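Local coordinates for LAE5 (Uncultured bacterium, PDB 5JD3), which probably hydrolyses carboxylic esters, as a member of the GDSL-like lipase/acylhydrolase family, at residues G85-L91 against M109-D115; V130-E136 against Y176-M180; Y159-R165 against F198-L202. One frame throughout, in Å; residues are numbered along the deposited sequence.

Interaction 1: G85-L91 against M109-D115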
loop_
_atom_site.group_PDB
_atom_site.type_symbol
_atom_site.label_atom_id
_atom_site.label_comp_id
_atom_site.label_asym_id
_atom_site.label_seq_id
_atom_site.Cartn_x
_atom_site.Cartn_y
_atom_site.Cartn_z
ATOM N N GLY A 85 11.986 2.257 -1.920
ATOM C CA GLY A 85 12.984 1.367 -1.351
ATOM C C GLY A 85 12.688 0.929 0.071
ATOM O O GLY A 85 13.399 0.096 0.634
ATOM N N ASN A 86 11.626 1.482 0.648
ATOM C CA ASN A 86 11.301 1.246 2.050
ATOM C C ASN A 86 10.860 -0.176 2.374
ATOM O O ASN A 86 10.109 -0.801 1.623
ATOM C CB ASN A 86 10.208 2.215 2.502
ATOM C CG ASN A 86 10.768 3.510 3.052
ATOM O OD1 ASN A 86 10.280 4.032 4.055
ATOM N ND2 ASN A 86 11.805 4.029 2.405
ATOM N N THR A 87 11.345 -0.678 3.505
ATOM C CA THR A 87 10.827 -1.899 4.100
ATOM C C THR A 87 9.981 -1.503 5.304
ATOM O O THR A 87 9.831 -0.316 5.593
ATOM C CB THR A 87 11.952 -2.856 4.532
ATOM O OG1 THR A 87 12.736 -2.242 5.563
ATOM C CG2 THR A 87 12.848 -3.196 3.350
ATOM N N VAL A 88 9.432 -2.486 6.009
ATOM C CA VAL A 88 8.653 -2.193 7.207
ATOM C C VAL A 88 9.589 -1.675 8.301
ATOM O O VAL A 88 9.159 -1.000 9.236
ATOM C CB VAL A 88 7.875 -3.433 7.703
ATOM C CG1 VAL A 88 8.816 -4.446 8.340
ATOM C CG2 VAL A 88 6.782 -3.021 8.680
ATOM N N ARG A 89 10.875 -1.986 8.159
ATOM C CA ARG A 89 11.903 -1.489 9.062
ATOM C C ARG A 89 12.060 0.022 8.915
ATOM O O ARG A 89 12.197 0.743 9.903
ATOM C CB ARG A 89 13.234 -2.195 8.787
ATOM C CG ARG A 89 14.358 -1.830 9.741
ATOM C CD ARG A 89 15.670 -2.475 9.312
ATOM N NE ARG A 89 15.689 -3.914 9.563
ATOM C CZ ARG A 89 16.203 -4.813 8.728
ATOM N NH1 ARG A 89 16.738 -4.425 7.578
ATOM N NH2 ARG A 89 16.178 -6.101 9.041
ATOM N N ASP A 90 12.030 0.492 7.671
ATOM C CA ASP A 90 12.147 1.916 7.380
ATOM C C ASP A 90 10.902 2.682 7.818
ATOM O O ASP A 90 10.992 3.827 8.260
ATOM C CB ASP A 90 12.393 2.138 5.885
ATOM C CG ASP A 90 13.670 1.481 5.400
ATOM O OD1 ASP A 90 14.645 1.423 6.179
ATOM O OD2 ASP A 90 13.699 1.023 4.239
ATOM N N LEU A 91 9.745 2.043 7.686
ATOM C CA LEU A 91 8.475 2.653 8.067
ATOM C C LEU A 91 8.421 2.960 9.558
ATOM O O LEU A 91 7.982 4.035 9.966
ATOM C CB LEU A 91 7.307 1.742 7.683
ATOM C CG LEU A 91 6.530 2.100 6.416
ATOM C CD1 LEU A 91 7.461 2.223 5.222
ATOM C CD2 LEU A 91 5.443 1.069 6.152
ATOM N N MET A 109 -1.798 1.438 4.799
ATOM C CA MET A 109 -0.407 1.018 4.717
ATOM C C MET A 109 -0.210 -0.123 3.729
ATOM O O MET A 109 -0.938 -1.116 3.746
ATOM C CB MET A 109 0.110 0.608 6.097
ATOM C CG MET A 109 1.490 -0.031 6.074
ATOM S SD MET A 109 2.229 -0.151 7.712
ATOM C CE MET A 109 0.850 -0.784 8.661
ATOM N N MET A 110 0.782 0.039 2.862
ATOM C CA MET A 110 1.160 -1.004 1.923
ATOM C C MET A 110 2.668 -1.204 1.955
ATOM O O MET A 110 3.427 -0.368 1.464
ATOM C CB MET A 110 0.697 -0.655 0.512
ATOM C CG MET A 110 1.224 -1.604 -0.535
ATOM S SD MET A 110 0.651 -1.211 -2.189
ATOM C CE MET A 110 1.825 -2.164 -3.131
ATOM N N ILE A 111 3.099 -2.315 2.541
ATOM C CA ILE A 111 4.519 -2.576 2.717
ATOM C C ILE A 111 4.791 -4.078 2.678
ATOM O O ILE A 111 3.932 -4.884 3.042
ATOM C CB ILE A 111 5.033 -1.967 4.047
ATOM C CG1 ILE A 111 6.554 -1.805 4.025
ATOM C CG2 ILE A 111 4.559 -2.783 5.248
ATOM C CD1 ILE A 111 7.034 -0.736 3.067
ATOM N N GLY A 112 5.977 -4.456 2.211
ATOM C CA GLY A 112 6.343 -5.858 2.143
ATOM C C GLY A 112 7.067 -6.252 0.869
ATOM O O GLY A 112 7.823 -7.224 0.860
ATOM N N ILE A 113 6.837 -5.503 -0.205
ATOM C CA ILE A 113 7.445 -5.810 -1.497
ATOM C C ILE A 113 8.969 -5.792 -1.420
ATOM O O ILE A 113 9.625 -6.771 -1.780
ATOM C CB ILE A 113 6.979 -4.827 -2.589
ATOM C CG1 ILE A 113 5.511 -5.080 -2.937
ATOM C CG2 ILE A 113 7.838 -4.965 -3.837
ATOM C CD1 ILE A 113 4.995 -4.220 -4.071
ATOM N N ASN A 114 9.529 -4.685 -0.942
ATOM C CA ASN A 114 10.976 -4.567 -0.798
ATOM C C ASN A 114 11.515 -5.509 0.271
ATOM O O ASN A 114 12.648 -5.980 0.181
ATOM C CB ASN A 114 11.364 -3.125 -0.473
ATOM C CG ASN A 114 11.104 -2.181 -1.628
ATOM O OD1 ASN A 114 11.334 -2.522 -2.789
ATOM N ND2 ASN A 114 10.618 -0.986 -1.317
ATOM N N ASP A 115 10.694 -5.778 1.282
ATOM C CA ASP A 115 11.047 -6.729 2.330
ATOM C C ASP A 115 11.300 -8.108 1.732
ATOM O O ASP A 115 12.200 -8.831 2.161
ATOM C CB ASP A 115 9.939 -6.803 3.382
ATOM C CG ASP A 115 9.579 -5.443 3.947
ATOM O OD1 ASP A 115 9.791 -5.225 5.158
ATOM O OD2 ASP A 115 9.089 -4.590 3.177
HETATM O O HOH W 1 8.201 -3.005 0.706
#
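Gly85 and Asn114 meet where the Ser-Gly-Asn-Thr turn and the Gly-Ile-Asn-Asp motif of the GDSL (SGNH) hydrolase fold come together. In relatives a glycine and an asparagine at these places help line the oxyanion hole, and Asn114 lies near a probable Ser-His-Asp triad, which fits such a role. Asn114 ND2 appears to donate to Asn86 O (3.0 Å), though the position of this nitrogen is uncertain. Water 1 sits beside that carbonyl and can donate to it. It also accepts from Gly112 N and Asn114 N, the latter at 2.7 Å, at the start of helix 113-121.

Val88 N donates to Asp115 OD1 in a straight bond (2.9 Å, 180°) that uses the syn lone pair of the oxygen. Helix 88-100 begins at Val88, so Asp115 takes up an N-H of its first turn. Just before it, Thr87 and Asp90 form a capping box: Thr87 OG1 accepts a weak bond from Arg89 N, and Asp90 OD2 accepts from Thr87 N from above the carboxylate plane. Asp115 OD1 also lies against Thr87 CB.

Ile111 supplies much of the apolar side of the contact. With CG1 anti to its own N (chi1 -161°), it lays CG1 over Val88 N at 3.6 Å and turns CD1 tip to tip with Leu91 CD1, 3.7 Å away. Leu91 CD2 rests on Ile111 CB and CG1 and reaches Met109 SD at 3.8 Å.

A buried carboxylate facing a helix N terminus is probably stabilised as the anion, and its bond to Val88 N ties the openings of two helices together.

Interaction 2: V130-E136 against Y176-M180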
loop_
_atom_site.group_PDB
_atom_site.type_symbol
_atom_site.label_atom_id
_atom_site.label_comp_id
_atom_site.label_asym_id
_atom_site.label_seq_id
_atom_site.Cartn_x
_atom_site.Cartn_y
_atom_site.Cartn_z
ATOM N N VAL A 130 14.681 -8.655 5.619
ATOM C CA VAL A 130 13.663 -8.631 6.663
ATOM C C VAL A 130 12.945 -9.978 6.718
ATOM O O VAL A 130 12.087 -10.270 5.884
ATOM C CB VAL A 130 12.632 -7.507 6.432
ATOM C CG1 VAL A 130 11.584 -7.512 7.537
ATOM C CG2 VAL A 130 13.328 -6.157 6.360
ATOM N N CYS A 131 13.312 -10.793 7.701
ATOM C CA CYS A 131 12.737 -12.124 7.872
ATOM C C CYS A 131 11.239 -12.052 8.169
ATOM O O CYS A 131 10.752 -11.027 8.645
ATOM C CB CYS A 131 13.470 -12.868 8.993
ATOM S SG CYS A 131 15.224 -13.171 8.660
ATOM N N PRO A 132 10.500 -13.137 7.873
ATOM C CA PRO A 132 9.059 -13.196 8.149
ATOM C C PRO A 132 8.706 -12.828 9.589
ATOM O O PRO A 132 7.681 -12.187 9.825
ATOM C CB PRO A 132 8.712 -14.659 7.868
ATOM C CG PRO A 132 9.698 -15.077 6.841
ATOM C CD PRO A 132 10.971 -14.346 7.168
ATOM N N GLU A 133 9.554 -13.226 10.533
ATOM C CA GLU A 133 9.323 -12.943 11.944
ATOM C C GLU A 133 9.397 -11.447 12.241
ATOM O O GLU A 133 8.528 -10.898 12.920
ATOM C CB GLU A 133 10.330 -13.701 12.810
ATOM C CG GLU A 133 10.233 -13.389 14.293
ATOM C CD GLU A 133 11.131 -14.275 15.134
ATOM O OE1 GLU A 133 11.460 -15.391 14.679
ATOM O OE2 GLU A 133 11.510 -13.855 16.246
ATOM N N GLU A 134 10.437 -10.791 11.733
ATOM C CA GLU A 134 10.601 -9.355 11.932
ATOM C C GLU A 134 9.484 -8.581 11.245
ATOM O O GLU A 134 8.971 -7.603 11.788
ATOM C CB GLU A 134 11.960 -8.882 11.412
ATOM C CG GLU A 134 12.178 -7.382 11.546
ATOM C CD GLU A 134 13.513 -6.927 10.991
ATOM O OE1 GLU A 134 14.270 -7.780 10.482
ATOM O OE2 GLU A 134 13.806 -5.714 11.062
ATOM N N TYR A 135 9.114 -9.029 10.049
ATOM C CA TYR A 135 8.048 -8.397 9.283
ATOM C C TYR A 135 6.733 -8.405 10.056
ATOM O O TYR A 135 6.071 -7.377 10.170
ATOM C CB TYR A 135 7.871 -9.098 7.933
ATOM C CG TYR A 135 6.780 -8.505 7.068
ATOM C CD1 TYR A 135 7.015 -7.372 6.301
ATOM C CD2 TYR A 135 5.519 -9.085 7.011
ATOM C CE1 TYR A 135 6.021 -6.828 5.507
ATOM C CE2 TYR A 135 4.520 -8.549 6.220
ATOM C CZ TYR A 135 4.777 -7.422 5.469
ATOM O OH TYR A 135 3.786 -6.883 4.680
ATOM N N GLU A 136 6.366 -9.565 10.589
ATOM C CA GLU A 136 5.137 -9.696 11.364
ATOM C C GLU A 136 5.177 -8.840 12.624
ATOM O O GLU A 136 4.276 -8.040 12.868
ATOM C CB GLU A 136 4.888 -11.156 11.747
ATOM C CG GLU A 136 3.744 -11.337 12.734
ATOM C CD GLU A 136 3.465 -12.792 13.054
ATOM O OE1 GLU A 136 4.405 -13.611 12.984
ATOM O OE2 GLU A 136 2.304 -13.116 13.383
ATOM N N TYR A 176 4.279 -13.312 3.048
ATOM C CA TYR A 176 4.196 -12.012 3.705
ATOM C C TYR A 176 2.794 -11.419 3.613
ATOM O O TYR A 176 2.370 -10.672 4.494
ATOM C CB TYR A 176 5.221 -11.050 3.101
ATOM C CG TYR A 176 6.635 -11.300 3.572
ATOM C CD1 TYR A 176 7.274 -12.505 3.312
ATOM C CD2 TYR A 176 7.334 -10.327 4.275
ATOM C CE1 TYR A 176 8.567 -12.738 3.742
ATOM C CE2 TYR A 176 8.627 -10.550 4.710
ATOM C CZ TYR A 176 9.239 -11.756 4.440
ATOM O OH TYR A 176 10.526 -11.980 4.871
ATOM N N GLY A 177 2.079 -11.754 2.545
ATOM C CA GLY A 177 0.708 -11.308 2.379
ATOM C C GLY A 177 -0.209 -11.942 3.407
ATOM O O GLY A 177 -1.038 -11.264 4.015
ATOM N N ASP A 178 -0.055 -13.248 3.600
ATOM C CA ASP A 178 -0.831 -13.989 4.589
ATOM C C ASP A 178 -0.552 -13.486 5.998
ATOM O O ASP A 178 -1.434 -13.486 6.858
ATOM C CB ASP A 178 -0.524 -15.487 4.505
ATOM C CG ASP A 178 -1.300 -16.183 3.403
ATOM O OD1 ASP A 178 -1.760 -15.494 2.469
ATOM O OD2 ASP A 178 -1.448 -17.421 3.472
ATOM N N LEU A 179 0.673 -13.049 6.201
ATOM C CA LEU A 179 1.138 -12.522 7.462
ATOM C C LEU A 179 0.502 -11.194 7.757
ATOM O O LEU A 179 0.192 -10.884 8.837
ATOM C CB LEU A 179 2.623 -12.360 7.411
ATOM C CG LEU A 179 3.544 -13.035 8.404
ATOM C CD1 LEU A 179 2.967 -14.344 8.876
ATOM C CD2 LEU A 179 4.892 -13.250 7.751
ATOM N N MET A 180 0.313 -10.416 6.743
ATOM C CA MET A 180 -0.369 -9.134 6.872
ATOM C C MET A 180 -1.855 -9.361 7.132
ATOM O O MET A 180 -2.516 -8.546 7.777
ATOM C CB MET A 180 -0.176 -8.275 5.621
ATOM C CG MET A 180 -0.706 -6.857 5.772
ATOM S SD MET A 180 -0.683 -5.911 4.241
ATOM C CE MET A 180 0.132 -4.411 4.782
#
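Tyr135 and Tyr176 form the heart of a packing between two neighbouring helices of the alpha/beta sandwich, 132-146 and 168-187, which belong to successive connections of the parallel sheet. The axes of the short segments run roughly parallel, 10.2 Å apart at closest approach and 31° from each other.

The aromatic contact comes first. Tyr135 has CG anti to its backbone N (chi1 180°), which sends the ring across toward the other helix. Tyr176 brings the CD2 side of its ring over one face of Tyr135, with CD2 3.4 Å from Tyr135 CG and displaced from the ring centre. The planes meet at 57° with centroids 4.8 Å apart, an oblique meeting. Tyr135 OH goes past this partner to bond Ile111 O, which fixes the far end of the ring.

Aliphatic packing flanks the rings. Leu179 leans its CD2 on the first turn of helix 132-146, 3.6 Å from Pro132 O and 4.1 Å from Pro132 CB, while its CG lies by Glu136 CB. The proline ring in turn rests against Tyr176, Pro132 CG being 4.0 Å from Tyr176 CE1. Farther along, Met180 CB comes near the hydroxyl of Tyr135.

The hydrogen bond between the two segments comes from the phenol of Tyr176, which reaches the loop just before helix 132-146 and receives a second bond from Gln119 NE2 of helix 113-121. Tyr176 OH donates to Val130 O, lying in the plane of that carbonyl; the modelled 2.5 Å is shorter than usual and its exact value doubtful.

Interaction 3: Y159-R165 against F198-L202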
loop_
_atom_site.group_PDB
_atom_site.type_symbol
_atom_site.label_atom_id
_atom_site.label_comp_id
_atom_site.label_asym_id
_atom_site.label_seq_id
_atom_site.Cartn_x
_atom_site.Cartn_y
_atom_site.Cartn_z
ATOM N N TYR A 159 2.443 -7.316 -3.264
ATOM C CA TYR A 159 2.121 -8.144 -4.414
ATOM C C TYR A 159 3.342 -8.458 -5.262
ATOM O O TYR A 159 4.388 -7.819 -5.145
ATOM C CB TYR A 159 1.057 -7.464 -5.282
ATOM C CG TYR A 159 1.544 -6.211 -5.975
ATOM C CD1 TYR A 159 2.132 -6.271 -7.234
ATOM C CD2 TYR A 159 1.419 -4.970 -5.373
ATOM C CE1 TYR A 159 2.584 -5.130 -7.866
ATOM C CE2 TYR A 159 1.864 -3.826 -6.003
ATOM C CZ TYR A 159 2.446 -3.909 -7.245
ATOM O OH TYR A 159 2.889 -2.766 -7.867
ATOM N N PHE A 160 3.184 -9.458 -6.119
ATOM C CA PHE A 160 4.156 -9.769 -7.150
ATOM C C PHE A 160 3.372 -10.086 -8.415
ATOM O O PHE A 160 2.566 -11.014 -8.430
ATOM C CB PHE A 160 5.047 -10.940 -6.733
ATOM C CG PHE A 160 6.233 -11.156 -7.631
ATOM C CD1 PHE A 160 6.955 -10.079 -8.119
ATOM C CD2 PHE A 160 6.638 -12.436 -7.968
ATOM C CE1 PHE A 160 8.050 -10.276 -8.941
ATOM C CE2 PHE A 160 7.733 -12.640 -8.788
ATOM C CZ PHE A 160 8.440 -11.557 -9.274
ATOM N N ILE A 161 3.581 -9.300 -9.466
ATOM C CA ILE A 161 2.829 -9.496 -10.699
ATOM C C ILE A 161 3.359 -10.729 -11.427
ATOM O O ILE A 161 4.027 -10.630 -12.456
ATOM C CB ILE A 161 2.893 -8.256 -11.611
ATOM C CG1 ILE A 161 2.566 -6.998 -10.806
ATOM C CG2 ILE A 161 1.913 -8.387 -12.770
ATOM C CD1 ILE A 161 2.579 -5.724 -11.622
ATOM N N GLU A 162 3.055 -11.893 -10.863
ATOM C CA GLU A 162 3.506 -13.168 -11.404
ATOM C C GLU A 162 2.492 -14.258 -11.078
ATOM O O GLU A 162 2.299 -14.601 -9.912
ATOM C CB GLU A 162 4.882 -13.535 -10.843
ATOM C CG GLU A 162 5.390 -14.894 -11.290
ATOM C CD GLU A 162 5.486 -15.011 -12.798
ATOM O OE1 GLU A 162 6.111 -14.130 -13.425
ATOM O OE2 GLU A 162 4.934 -15.982 -13.358
ATOM N N PRO A 163 1.832 -14.801 -12.111
ATOM C CA PRO A 163 0.794 -15.822 -11.930
ATOM C C PRO A 163 1.340 -17.169 -11.453
ATOM O O PRO A 163 0.596 -17.937 -10.844
ATOM C CB PRO A 163 0.180 -15.949 -13.329
ATOM C CG PRO A 163 1.250 -15.493 -14.256
ATOM C CD PRO A 163 1.989 -14.414 -13.524
ATOM N N ASN A 164 2.611 -17.452 -11.726
ATOM C CA ASN A 164 3.217 -18.705 -11.287
ATOM C C ASN A 164 3.302 -18.771 -9.765
ATOM O O ASN A 164 4.131 -18.099 -9.152
ATOM C CB ASN A 164 4.609 -18.880 -11.897
ATOM C CG ASN A 164 5.232 -20.216 -11.544
ATOM O OD1 ASN A 164 4.528 -21.178 -11.246
ATOM N ND2 ASN A 164 6.559 -20.279 -11.573
ATOM N N ARG A 165 2.445 -19.589 -9.164
ATOM C CA ARG A 165 2.325 -19.648 -7.711
ATOM C C ARG A 165 3.476 -20.400 -7.048
ATOM O O ARG A 165 3.661 -20.312 -5.834
ATOM C CB ARG A 165 0.992 -20.290 -7.318
ATOM C CG ARG A 165 -0.221 -19.563 -7.869
ATOM C CD ARG A 165 -0.279 -18.131 -7.360
ATOM N NE ARG A 165 -0.618 -18.063 -5.942
ATOM C CZ ARG A 165 -1.826 -17.761 -5.478
ATOM N NH1 ARG A 165 -2.814 -17.491 -6.320
ATOM N NH2 ARG A 165 -2.048 -17.720 -4.171
ATOM N N PHE A 198 -4.628 -8.322 -8.904
ATOM C CA PHE A 198 -3.705 -8.561 -10.007
ATOM C C PHE A 198 -3.918 -9.949 -10.600
ATOM O O PHE A 198 -3.837 -10.128 -11.815
ATOM C CB PHE A 198 -2.253 -8.399 -9.550
ATOM C CG PHE A 198 -1.762 -6.976 -9.579
ATOM C CD1 PHE A 198 -1.691 -6.281 -10.775
ATOM C CD2 PHE A 198 -1.362 -6.341 -8.415
ATOM C CE1 PHE A 198 -1.239 -4.975 -10.810
ATOM C CE2 PHE A 198 -0.909 -5.033 -8.444
ATOM C CZ PHE A 198 -0.847 -4.350 -9.642
ATOM N N ASP A 199 -4.202 -10.925 -9.741
ATOM C CA ASP A 199 -4.442 -12.296 -10.186
ATOM C C ASP A 199 -5.644 -12.382 -11.122
ATOM O O ASP A 199 -5.663 -13.194 -12.046
ATOM C CB ASP A 199 -4.648 -13.228 -8.989
ATOM C CG ASP A 199 -3.367 -13.477 -8.217
ATOM O OD1 ASP A 199 -2.295 -13.033 -8.682
ATOM O OD2 ASP A 199 -3.429 -14.126 -7.153
ATOM N N ARG A 200 -6.646 -11.545 -10.876
ATOM C CA ARG A 200 -7.818 -11.488 -11.739
ATOM C C ARG A 200 -7.470 -10.852 -13.080
ATOM O O ARG A 200 -7.905 -11.319 -14.133
ATOM C CB ARG A 200 -8.951 -10.717 -11.061
ATOM C CG ARG A 200 -9.881 -11.589 -10.232
ATOM C CD ARG A 200 -10.809 -10.749 -9.371
ATOM N NE ARG A 200 -10.192 -10.391 -8.097
ATOM C CZ ARG A 200 -10.367 -9.228 -7.482
ATOM N NH1 ARG A 200 -9.766 -8.990 -6.323
ATOM N NH2 ARG A 200 -11.141 -8.299 -8.025
ATOM N N TYR A 201 -6.679 -9.785 -13.030
ATOM C CA TYR A 201 -6.229 -9.103 -14.237
ATOM C C TYR A 201 -5.387 -10.030 -15.109
ATOM O O TYR A 201 -5.532 -10.047 -16.331
ATOM C CB TYR A 201 -5.423 -7.852 -13.874
ATOM C CG TYR A 201 -5.081 -6.968 -15.055
ATOM C CD1 TYR A 201 -5.868 -5.871 -15.377
ATOM C CD2 TYR A 201 -3.966 -7.227 -15.845
ATOM C CE1 TYR A 201 -5.558 -5.059 -16.454
ATOM C CE2 TYR A 201 -3.652 -6.423 -16.924
ATOM C CZ TYR A 201 -4.448 -5.340 -17.222
ATOM O OH TYR A 201 -4.133 -4.537 -18.294
ATOM N N LEU A 202 -4.515 -10.803 -14.468
ATOM C CA LEU A 202 -3.566 -11.659 -15.179
ATOM C C LEU A 202 -4.228 -12.847 -15.877
ATOM O O LEU A 202 -3.552 -13.641 -16.529
ATOM C CB LEU A 202 -2.489 -12.160 -14.216
ATOM C CG LEU A 202 -1.514 -11.094 -13.712
ATOM C CD1 LEU A 202 -0.617 -11.650 -12.616
ATOM C CD2 LEU A 202 -0.687 -10.544 -14.866
HETATM O O HOH W 2 -5.598 -15.570 -6.533
#
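Tyr159 lays one ring face under Phe198, whose CE2 stands above the centre of the tyrosine ring and comes within 3.5 Å of Tyr159 CD1. The ring planes differ by 35° and the centroids are 4.5 Å apart, an oblique pair. Tyr159 CG sits between its own N and carbonyl carbon (chi1 68°), a torsion that turns the ring toward helix 194-201; its hydroxyl bonds Ile215 O, close to the probable catalytic triad.

Phe198 has a second partner in Ile161. Ile161 CG1 lies over a face of the phenyl ring, 4.3 Å from the Phe198 centroid and 8° off the normal, a CH-pi contact. Ile161 is the centre of an inverse gamma turn, closed by Glu162 N to Phe160 O. Leu202, just after the helix, packs on both Ile161 and Pro163: its CD2 is 4.0 Å from Ile161 CG2 and its CD1 3.9 Å from Pro163 CD. Helix 219-232 covers Phe198 as well, through Val224 and Ile225.

At the outer edge the contact turns ionic. Arg165 NH1 and Asp199 OD2 are 3.5 Å apart, but the oxygen lies well out of the guanidinium plane, so their direct link is electrostatic, with no N-H aimed at the oxygen. Water 2 donates to Asp199 OD2 at 2.7 Å and accepts weakly from Arg165 NH1. Asp199 OD2 also forms a salt bridge with Arg170 NH1, and OD1 accepts from Gln195 NE2.

The loop is therefore held to the helix chiefly by aromatic and aliphatic surfaces. The Arg165 link probably adds a modest electrostatic pull at the solvent-facing edge, where Arg165 also touches a crystal neighbour.

How the interactions relate
From the N terminus, interaction 1 comes first, closing the short span from 91 to 109 and joining the start of helix 88-100 to the end of strand 106-110 and the start of helix 113-121. It stands in series with both others. Interaction 2 closes the span from 136 to 176 and interaction 3 that from 165 to 198; these two cross, since 159-165 lies between 130-136 and 176-180. Interaction 2 pairs two sheet-flanking helices, whereas interaction 3 fastens the loop after strand 152-156 to helix 194-201. Interaction 1 touches both: Arg89 forms a salt bridge with Glu134, and Met110 packs on Tyr159. Interactions 2 and 3 do not touch, with nearest atoms about 7 Å apart.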